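Local coordinates for protein lovastatin nonaketide synthase, polyketide synthase component (Aspergillus terreus, PDB 7CPX) that assembles the lovastatin precursor dihydromonacolin L by iterative condensation, reduction, dehydration and methylation of malonyl-derived units on its own carrier domain, at residues A[2331-2336]-A[2364-2369]; A[1271-1276]-A[1815-1820]; A[2295-2300]-A[2310-2315]. The protein carries 2 engineered substitutions. All coordinates share one frame; numbering follows the deposited sequence.

Contact 1: A[2331-2336]-A[2364-2369]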
loop_
_atom_site.group_PDB
_atom_site.type_symbol
_atom_site.label_atom_id
_atom_site.label_comp_id
_atom_site.label_asym_id
_atom_site.label_seq_id
_atom_site.Cartn_x
_atom_site.Cartn_y
_atom_site.Cartn_z
ATOM N N ILE A 2331 31.757 -52.789 -3.574
ATOM C CA ILE A 2331 30.643 -51.959 -4.007
ATOM C C ILE A 2331 30.502 -52.157 -5.507
ATOM O O ILE A 2331 31.402 -51.794 -6.275
ATOM C CB ILE A 2331 30.855 -50.481 -3.654
ATOM C CG1 ILE A 2331 32.223 -49.991 -4.142
ATOM C CG2 ILE A 2331 30.755 -50.291 -2.163
ATOM C CD1 ILE A 2331 32.536 -48.566 -3.749
ATOM N N ASP A 2332 29.385 -52.746 -5.929
ATOM C CA ASP A 2332 29.134 -52.983 -7.348
ATOM C C ASP A 2332 28.485 -51.725 -7.912
ATOM O O ASP A 2332 27.263 -51.589 -7.994
ATOM C CB ASP A 2332 28.269 -54.218 -7.541
ATOM C CG ASP A 2332 28.742 -55.392 -6.707
ATOM O OD1 ASP A 2332 28.426 -55.430 -5.499
ATOM O OD2 ASP A 2332 29.441 -56.269 -7.255
ATOM N N ILE A 2333 29.335 -50.789 -8.300
ATOM C CA ILE A 2333 28.891 -49.458 -8.691
ATOM C C ILE A 2333 28.302 -49.501 -10.092
ATOM O O ILE A 2333 28.753 -50.254 -10.964
ATOM C CB ILE A 2333 30.060 -48.458 -8.614
ATOM C CG1 ILE A 2333 30.710 -48.485 -7.230
ATOM C CG2 ILE A 2333 29.566 -47.059 -8.918
ATOM C CD1 ILE A 2333 32.136 -48.000 -7.234
ATOM N N GLY A 2334 27.278 -48.682 -10.310
ATOM C CA GLY A 2334 26.735 -48.489 -11.637
ATOM C C GLY A 2334 27.539 -47.466 -12.409
ATOM O O GLY A 2334 28.764 -47.401 -12.274
ATOM N N ALA A 2335 26.863 -46.648 -13.207
ATOM C CA ALA A 2335 27.522 -45.619 -14.001
ATOM C C ALA A 2335 27.628 -44.353 -13.160
ATOM O O ALA A 2335 26.614 -43.723 -12.842
ATOM C CB ALA A 2335 26.753 -45.360 -15.293
ATOM N N VAL A 2336 28.853 -43.985 -12.799
ATOM C CA VAL A 2336 29.097 -42.779 -12.015
ATOM C C VAL A 2336 29.206 -41.606 -12.982
ATOM O O VAL A 2336 30.219 -41.446 -13.667
ATOM C CB VAL A 2336 30.359 -42.911 -11.157
ATOM C CG1 VAL A 2336 30.456 -41.753 -10.184
ATOM C CG2 VAL A 2336 30.354 -44.231 -10.413
ATOM N N HIS A 2364 28.140 -38.067 -4.633
ATOM C CA HIS A 2364 27.824 -38.186 -3.216
ATOM C C HIS A 2364 27.057 -39.464 -2.913
ATOM O O HIS A 2364 27.204 -40.026 -1.824
ATOM C CB HIS A 2364 27.040 -36.958 -2.764
ATOM C CG HIS A 2364 27.654 -35.671 -3.217
ATOM N ND1 HIS A 2364 28.770 -35.129 -2.617
ATOM C CD2 HIS A 2364 27.327 -34.836 -4.231
ATOM C CE1 HIS A 2364 29.096 -34.008 -3.233
ATOM N NE2 HIS A 2364 28.237 -33.807 -4.216
ATOM N N GLU A 2365 26.253 -39.954 -3.856
ATOM C CA GLU A 2365 25.667 -41.277 -3.680
ATOM C C GLU A 2365 26.739 -42.357 -3.731
ATOM O O GLU A 2365 26.638 -43.367 -3.028
ATOM C CB GLU A 2365 24.596 -41.533 -4.736
ATOM C CG GLU A 2365 23.268 -40.867 -4.428
ATOM C CD GLU A 2365 22.157 -41.344 -5.337
ATOM O OE1 GLU A 2365 22.469 -41.988 -6.361
ATOM O OE2 GLU A 2365 20.976 -41.078 -5.031
ATOM N N LEU A 2366 27.778 -42.158 -4.543
ATOM C CA LEU A 2366 28.915 -43.069 -4.507
ATOM C C LEU A 2366 29.625 -42.994 -3.163
ATOM O O LEU A 2366 30.080 -44.014 -2.631
ATOM C CB LEU A 2366 29.888 -42.752 -5.640
ATOM C CG LEU A 2366 31.214 -43.514 -5.593
ATOM C CD1 LEU A 2366 30.981 -45.013 -5.574
ATOM C CD2 LEU A 2366 32.079 -43.133 -6.771
ATOM N N HIS A 2367 29.742 -41.788 -2.604
ATOM C CA HIS A 2367 30.310 -41.654 -1.267
ATOM C C HIS A 2367 29.472 -42.411 -0.247
ATOM O O HIS A 2367 30.011 -43.078 0.640
ATOM C CB HIS A 2367 30.412 -40.179 -0.884
ATOM C CG HIS A 2367 31.301 -39.381 -1.784
ATOM N ND1 HIS A 2367 31.334 -38.004 -1.768
ATOM C CD2 HIS A 2367 32.194 -39.767 -2.725
ATOM C CE1 HIS A 2367 32.206 -37.576 -2.662
ATOM N NE2 HIS A 2367 32.742 -38.625 -3.257
ATOM N N THR A 2368 28.147 -42.311 -0.360
ATOM C CA THR A 2368 27.260 -43.044 0.538
ATOM C C THR A 2368 27.442 -44.549 0.379
ATOM O O THR A 2368 27.455 -45.291 1.367
ATOM C CB THR A 2368 25.808 -42.650 0.265
ATOM O OG1 THR A 2368 25.674 -41.225 0.346
ATOM C CG2 THR A 2368 24.867 -43.294 1.272
ATOM N N LEU A 2369 27.565 -45.018 -0.862
ATOM C CA LEU A 2369 27.766 -46.442 -1.109
ATOM C C LEU A 2369 29.075 -46.924 -0.499
ATOM O O LEU A 2369 29.122 -47.981 0.141
ATOM C CB LEU A 2369 27.736 -46.707 -2.615
ATOM C CG LEU A 2369 28.297 -48.026 -3.143
ATOM C CD1 LEU A 2369 27.605 -49.221 -2.516
ATOM C CD2 LEU A 2369 28.158 -48.066 -4.654
#
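The strand 2331-2333, carrying Ile2331 and Ile2333, runs nearly antiparallel to the helical segment 2364-2369 with Leu2366 and Leu2369, their axes 159° apart in direction and 10.1 Å apart at closest approach. No hydrogen bond joins the two; branched aliphatic side chains fill the gap. The CG2 methyl of Ile2331 lies against CD1 of Leu2369 at 3.3 Å, while CD2, the other branch of the same leucine, reaches CG1 of Ile2333 at 3.7 Å, so that the fork of Leu2369 spans two strand residues. Leu2366, one helical turn earlier, divides its methyls in the same way: CD1 meets CD1 of Ile2333 at 3.6 Å, and CD2 is 4.0 Å from CG1 of Val2336. It crosses both partners at about a right angle. In both leucines CG stands opposite the backbone N (chi1 172° in Leu2366), which sets their methyls against the strand side chains. After an excursion through short helices and strands, helix 2363-2385 completes the connection from strand 2329-2333 to the parallel strand 2400-2402, a beta-alpha-beta crossover in the Rossmann fold of the ketoreductase domain. Beta-branched residues suit the extended strand, and leucines can reach across from the helix. Ile2333, Gly2334 and Val2336 also belong to the NADP pocket. Within the helix, Thr2368 OG1 donates to His2364 O at 2.9 Å, from the face of that carbonyl opposite to the one used by Thr2368 N. Next to this layer, Leu2366 also packs on Leu2168 of helix 2167-2178, and Ile2331 on Phe2292 of the adjoining strand.

Contact 2: A[1271-1276]-A[1815-1820]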
loop_
_atom_site.group_PDB
_atom_site.type_symbol
_atom_site.label_atom_id
_atom_site.label_comp_id
_atom_site.label_asym_id
_atom_site.label_seq_id
_atom_site.Cartn_x
_atom_site.Cartn_y
_atom_site.Cartn_z
ATOM N N ALA A 1271 16.623 -46.243 -5.559
ATOM C CA ALA A 1271 16.683 -47.658 -5.217
ATOM C C ALA A 1271 17.961 -48.328 -5.704
ATOM O O ALA A 1271 17.956 -49.532 -5.987
ATOM C CB ALA A 1271 15.459 -48.380 -5.782
ATOM N N MET A 1272 19.062 -47.582 -5.808
ATOM C CA MET A 1272 20.282 -48.157 -6.363
ATOM C C MET A 1272 20.787 -49.310 -5.504
ATOM O O MET A 1272 21.176 -50.361 -6.027
ATOM C CB MET A 1272 21.354 -47.076 -6.505
ATOM C CG MET A 1272 21.885 -46.528 -5.187
ATOM S SD MET A 1272 23.168 -45.288 -5.432
ATOM C CE MET A 1272 24.034 -45.394 -3.870
ATOM N N PHE A 1273 20.772 -49.140 -4.185
ATOM C CA PHE A 1273 21.309 -50.165 -3.298
ATOM C C PHE A 1273 20.543 -51.470 -3.459
ATOM O O PHE A 1273 19.320 -51.480 -3.621
ATOM C CB PHE A 1273 21.240 -49.703 -1.842
ATOM C CG PHE A 1273 22.289 -48.695 -1.466
ATOM C CD1 PHE A 1273 23.622 -48.912 -1.756
ATOM C CD2 PHE A 1273 21.935 -47.531 -0.812
ATOM C CE1 PHE A 1273 24.580 -47.987 -1.402
ATOM C CE2 PHE A 1273 22.888 -46.602 -0.458
ATOM C CZ PHE A 1273 24.213 -46.830 -0.753
ATOM N N ALA A 1274 21.276 -52.579 -3.410
ATOM C CA ALA A 1274 20.682 -53.902 -3.492
ATOM C C ALA A 1274 21.603 -54.896 -2.802
ATOM O O ALA A 1274 22.803 -54.652 -2.656
ATOM C CB ALA A 1274 20.437 -54.321 -4.944
ATOM N N ARG A 1275 21.030 -56.019 -2.381
ATOM C CA ARG A 1275 21.767 -57.073 -1.707
ATOM C C ARG A 1275 21.506 -58.408 -2.389
ATOM O O ARG A 1275 20.440 -58.631 -2.974
ATOM C CB ARG A 1275 21.383 -57.173 -0.223
ATOM C CG ARG A 1275 19.902 -57.389 0.028
ATOM C CD ARG A 1275 19.625 -57.757 1.480
ATOM N NE ARG A 1275 20.336 -56.892 2.418
ATOM C CZ ARG A 1275 21.422 -57.234 3.100
ATOM N NH1 ARG A 1275 21.960 -58.439 2.996
ATOM N NH2 ARG A 1275 21.981 -56.344 3.914
ATOM N N TRP A 1276 22.501 -59.292 -2.302
ATOM C CA TRP A 1276 22.394 -60.653 -2.822
ATOM C C TRP A 1276 21.609 -61.491 -1.820
ATOM O O TRP A 1276 22.162 -62.259 -1.029
ATOM C CB TRP A 1276 23.773 -61.255 -3.066
ATOM C CG TRP A 1276 24.479 -60.722 -4.263
ATOM C CD1 TRP A 1276 24.117 -59.651 -5.014
ATOM C CD2 TRP A 1276 25.674 -61.243 -4.854
ATOM N NE1 TRP A 1276 25.010 -59.466 -6.039
ATOM C CE2 TRP A 1276 25.979 -60.431 -5.962
ATOM C CE3 TRP A 1276 26.518 -62.316 -4.553
ATOM C CZ2 TRP A 1276 27.089 -60.657 -6.772
ATOM C CZ3 TRP A 1276 27.621 -62.539 -5.357
ATOM C CH2 TRP A 1276 27.896 -61.714 -6.453
ATOM N N ALA A 1815 17.217 -51.268 4.145
ATOM C CA ALA A 1815 17.902 -50.622 5.258
ATOM C C ALA A 1815 18.809 -49.501 4.762
ATOM O O ALA A 1815 18.644 -48.335 5.140
ATOM C CB ALA A 1815 18.705 -51.654 6.049
ATOM N N ARG A 1816 19.768 -49.832 3.898
ATOM C CA ARG A 1816 20.696 -48.814 3.420
ATOM C C ARG A 1816 20.049 -47.882 2.405
ATOM O O ARG A 1816 20.447 -46.717 2.305
ATOM C CB ARG A 1816 21.945 -49.467 2.828
ATOM C CG ARG A 1816 21.687 -50.412 1.675
ATOM C CD ARG A 1816 23.001 -50.952 1.146
ATOM N NE ARG A 1816 23.090 -52.406 1.186
ATOM C CZ ARG A 1816 23.155 -53.194 0.120
ATOM N NH1 ARG A 1816 23.120 -52.704 -1.111
ATOM N NH2 ARG A 1816 23.268 -54.506 0.291
ATOM N N ASN A 1817 19.054 -48.357 1.652
ATOM C CA ASN A 1817 18.287 -47.446 0.810
ATOM C C ASN A 1817 17.601 -46.384 1.655
ATOM O O ASN A 1817 17.625 -45.194 1.319
ATOM C CB ASN A 1817 17.251 -48.219 -0.007
ATOM C CG ASN A 1817 17.873 -49.034 -1.117
ATOM O OD1 ASN A 1817 18.179 -50.212 -0.943
ATOM N ND2 ASN A 1817 18.067 -48.406 -2.271
ATOM N N ASN A 1818 16.988 -46.801 2.764
ATOM C CA ASN A 1818 16.369 -45.853 3.678
ATOM C C ASN A 1818 17.408 -44.926 4.287
ATOM O O ASN A 1818 17.156 -43.731 4.460
ATOM C CB ASN A 1818 15.615 -46.606 4.773
ATOM C CG ASN A 1818 14.315 -47.205 4.278
ATOM O OD1 ASN A 1818 13.716 -46.714 3.322
ATOM N ND2 ASN A 1818 13.870 -48.273 4.929
ATOM N N ARG A 1819 18.581 -45.459 4.626
ATOM C CA ARG A 1819 19.633 -44.609 5.172
ATOM C C ARG A 1819 20.029 -43.528 4.175
ATOM O O ARG A 1819 20.154 -42.351 4.531
ATOM C CB ARG A 1819 20.846 -45.452 5.566
ATOM C CG ARG A 1819 20.683 -46.167 6.896
ATOM C CD ARG A 1819 22.003 -46.712 7.416
ATOM N NE ARG A 1819 22.319 -48.025 6.868
ATOM C CZ ARG A 1819 21.847 -49.168 7.348
ATOM N NH1 ARG A 1819 21.005 -49.195 8.368
ATOM N NH2 ARG A 1819 22.227 -50.312 6.788
ATOM N N MET A 1820 20.217 -43.908 2.912
ATOM C CA MET A 1820 20.602 -42.935 1.896
ATOM C C MET A 1820 19.500 -41.906 1.673
ATOM O O MET A 1820 19.773 -40.705 1.565
ATOM C CB MET A 1820 20.937 -43.649 0.587
ATOM C CG MET A 1820 21.283 -42.714 -0.562
ATOM S SD MET A 1820 21.640 -43.589 -2.096
ATOM C CE MET A 1820 20.089 -44.439 -2.373
#
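Arg1816 points both terminal nitrogens at the carbonyl of Ala1274: NH1 donates to Ala1274 O at a modelled 2.5 Å, too short to trust, and NH2 adds a weak bond to Ala1274 O at 3.0 Å. The oxygen lies at the edge of the guanidinium, but NH1 stands well above the carbonyl plane. NE forms a salt bridge with Asp1813, which also takes NH2 of Arg1275; the shared carboxylate probably offsets the two positive charges, whose NH2 atoms are 4.3 Å apart. An arginine suits the place because its long stem also packs. CD of Arg1816 lies over one face of Phe1273, 3.9 Å from the ring centroid, in a CH-pi contact, and a bend at chi3 (122°) turns the guanidinium to Ala1274 O, nearly perpendicular to the ring (85°). The other face receives CE of Met1272, which bears on SD of Met1820 at 3.5 Å. That sulfur approaches the Phe1273 ring obliquely, as a Met-aromatic contact; the flexible thioethers fit round the flat ring. Helix 1814-1822 follows strand 1804-1811, which pairs antiparallel with strand 1275-1280 at the edge of a sheet that probably belongs to the structural ketoreductase subdomain, as in related synthases. Both segments also touch the reductase: Phe1273 packs on Leu2369 and Met1820 on Glu2365 of helix 2363-2385, and Ala1274 on Thr2402 of strand 2400-2402.

Contact 3: A[2295-2300]-A[2310-2315]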
loop_
_atom_site.group_PDB
_atom_site.type_symbol
_atom_site.label_atom_id
_atom_site.label_comp_id
_atom_site.label_asym_id
_atom_site.label_seq_id
_atom_site.Cartn_x
_atom_site.Cartn_y
_atom_site.Cartn_z
ATOM N N ILE A 2295 28.827 -52.806 -11.438
ATOM C CA ILE A 2295 27.590 -53.573 -11.418
ATOM C C ILE A 2295 27.604 -54.651 -12.487
ATOM O O ILE A 2295 26.862 -55.633 -12.388
ATOM C CB ILE A 2295 26.376 -52.638 -11.589
ATOM C CG1 ILE A 2295 25.080 -53.385 -11.272
ATOM C CG2 ILE A 2295 26.326 -52.085 -13.001
ATOM C CD1 ILE A 2295 25.049 -53.991 -9.888
ATOM N N VAL A 2296 28.436 -54.491 -13.518
ATOM C CA VAL A 2296 28.623 -55.552 -14.495
ATOM C C VAL A 2296 29.188 -56.796 -13.830
ATOM O O VAL A 2296 28.990 -57.910 -14.325
ATOM C CB VAL A 2296 29.540 -55.075 -15.639
ATOM C CG1 VAL A 2296 29.042 -53.754 -16.198
ATOM C CG2 VAL A 2296 30.968 -54.945 -15.151
ATOM N N ALA A 2297 29.899 -56.633 -12.713
ATOM C CA ALA A 2297 30.376 -57.792 -11.971
ATOM C C ALA A 2297 29.219 -58.621 -11.437
ATOM O O ALA A 2297 29.367 -59.829 -11.222
ATOM C CB ALA A 2297 31.276 -57.345 -10.821
ATOM N N VAL A 2298 28.067 -57.992 -11.211
ATOM C CA VAL A 2298 26.914 -58.698 -10.665
ATOM C C VAL A 2298 25.990 -59.213 -11.763
ATOM O O VAL A 2298 25.249 -60.176 -11.542
ATOM C CB VAL A 2298 26.148 -57.783 -9.698
ATOM C CG1 VAL A 2298 24.923 -58.494 -9.142
ATOM C CG2 VAL A 2298 27.059 -57.321 -8.579
ATOM N N MET A 2299 26.015 -58.593 -12.942
ATOM C CA MET A 2299 25.130 -58.973 -14.031
ATOM C C MET A 2299 25.846 -59.195 -15.352
ATOM O O MET A 2299 25.237 -59.752 -16.273
ATOM C CB MET A 2299 24.052 -57.899 -14.241
ATOM C CG MET A 2299 23.342 -57.483 -12.968
ATOM S SD MET A 2299 22.010 -56.307 -13.267
ATOM C CE MET A 2299 22.876 -55.002 -14.136
ATOM N N GLY A 2300 27.103 -58.785 -15.480
ATOM C CA GLY A 2300 27.801 -58.853 -16.743
ATOM C C GLY A 2300 27.459 -57.679 -17.639
ATOM O O GLY A 2300 26.583 -56.862 -17.356
ATOM N N ALA A 2310 37.576 -59.202 -13.507
ATOM C CA ALA A 2310 38.428 -58.510 -12.545
ATOM C C ALA A 2310 37.628 -58.121 -11.306
ATOM O O ALA A 2310 38.061 -58.344 -10.166
ATOM C CB ALA A 2310 39.049 -57.272 -13.191
ATOM N N ASN A 2311 36.439 -57.552 -11.516
ATOM C CA ASN A 2311 35.625 -57.132 -10.388
ATOM C C ASN A 2311 35.169 -58.322 -9.545
ATOM O O ASN A 2311 35.032 -58.201 -8.325
ATOM C CB ASN A 2311 34.414 -56.330 -10.869
ATOM C CG ASN A 2311 34.804 -54.983 -11.456
ATOM O OD1 ASN A 2311 35.679 -54.306 -10.936
ATOM N ND2 ASN A 2311 34.146 -54.593 -12.536
ATOM N N CYS A 2312 34.926 -59.471 -10.172
ATOM C CA CYS A 2312 34.539 -60.655 -9.419
ATOM C C CYS A 2312 35.713 -61.230 -8.637
ATOM O O CYS A 2312 35.518 -61.779 -7.549
ATOM C CB CYS A 2312 33.938 -61.702 -10.352
ATOM S SG CYS A 2312 32.278 -61.275 -10.929
ATOM N N TYR A 2313 36.934 -61.104 -9.157
ATOM C CA TYR A 2313 38.100 -61.412 -8.339
ATOM C C TYR A 2313 38.134 -60.504 -7.120
ATOM O O TYR A 2313 38.441 -60.949 -6.007
ATOM C CB TYR A 2313 39.393 -61.266 -9.133
ATOM C CG TYR A 2313 40.613 -61.781 -8.395
ATOM C CD1 TYR A 2313 41.191 -61.042 -7.373
ATOM C CD2 TYR A 2313 41.182 -63.005 -8.714
ATOM C CE1 TYR A 2313 42.297 -61.507 -6.692
ATOM C CE2 TYR A 2313 42.291 -63.476 -8.040
ATOM C CZ TYR A 2313 42.844 -62.723 -7.030
ATOM O OH TYR A 2313 43.950 -63.185 -6.353
ATOM N N LEU A 2314 37.834 -59.222 -7.317
ATOM C CA LEU A 2314 37.761 -58.300 -6.184
ATOM C C LEU A 2314 36.714 -58.758 -5.174
ATOM O O LEU A 2314 36.959 -58.766 -3.962
ATOM C CB LEU A 2314 37.439 -56.890 -6.683
ATOM C CG LEU A 2314 38.623 -55.960 -6.951
ATOM C CD1 LEU A 2314 39.672 -56.636 -7.814
ATOM C CD2 LEU A 2314 38.147 -54.674 -7.607
ATOM N N GLN A 2315 35.535 -59.144 -5.664
ATOM C CA GLN A 2315 34.461 -59.581 -4.777
ATOM C C GLN A 2315 34.879 -60.802 -3.974
ATOM O O GLN A 2315 34.670 -60.865 -2.757
ATOM C CB GLN A 2315 33.203 -59.895 -5.587
ATOM C CG GLN A 2315 32.505 -58.690 -6.178
ATOM C CD GLN A 2315 31.311 -59.078 -7.027
ATOM O OE1 GLN A 2315 31.031 -60.261 -7.220
ATOM N NE2 GLN A 2315 30.599 -58.082 -7.540
#
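Ala2297 is the point at which the short helix 2296-2299 meets helix 2305-2323. Its CB lies 3.3 Å from CB of Asn2311 and 3.4 Å from NE2 of Gln2315, fitting between residues one turn apart; a single methyl lets the backbones come close, with the CA atoms of Ala2297 and Asn2311 5.5 Å apart. Cys2312 comes in beside them, its SG 3.3 Å from Ala2297 O and 4.1 Å from Ala2297 CB. The flanking valines reach the amide ends: CG2 of Val2298 meets NE2 of Gln2315 at 3.8 Å, the two side chains crossing at about a right angle, and CG2 of Val2296 is 4.1 Å from ND2 of Asn2311. Gln2315 covers the distance because its chain is extended beyond CG (chi2 177°). No hydrogen bond links the two segments, and two polar atoms are held from outside: OD1 of Asn2311 accepts from Lys2266 NZ, and Ala2297 O from Arg1745 NH1. The setting is the Rossmann fold: strand 2288-2294 gives way to the short helix, and helix 2305-2323 crosses to the parallel neighbouring strand 2329-2333, completing a beta-alpha-beta unit. Ser2293, near the end of the first strand, donates through OG to Asn2311 O and so ties the long helix to the sheet. Ile2295 O accepts from both Val2298 N and Met2299 N; Ile2295 also lines the NADP pocket. After the short helix the chain leaves helical geometry at Gly2300, whose positive phi (82°) is easy for a residue without CB.

In the fold
From the N terminus, contact 2 comes first and closes by far the longest loop: 538 residues, including the methyltransferase domain, separate its segments. Contact 3 then closes a nine-residue loop, and contact 1 one of 27 residues, both within the ketoreductase. The three follow in series, neither nesting nor crossing, yet they adjoin in space. Contacts 1 and 3 meet where the neighbouring strands 2288-2294 and 2329-2333 end, near the cofactor pocket, and Ile2295 N probably bonds to Ile2333 O. Contact 2 packs against helix 2363-2385, with Met1272 near Glu2365, and sends Trp1276 to Val2298 and Gln2315 of contact 3, tying the sheet of strands 1275-1280 and 1804-1811, far away in sequence, to the reductase.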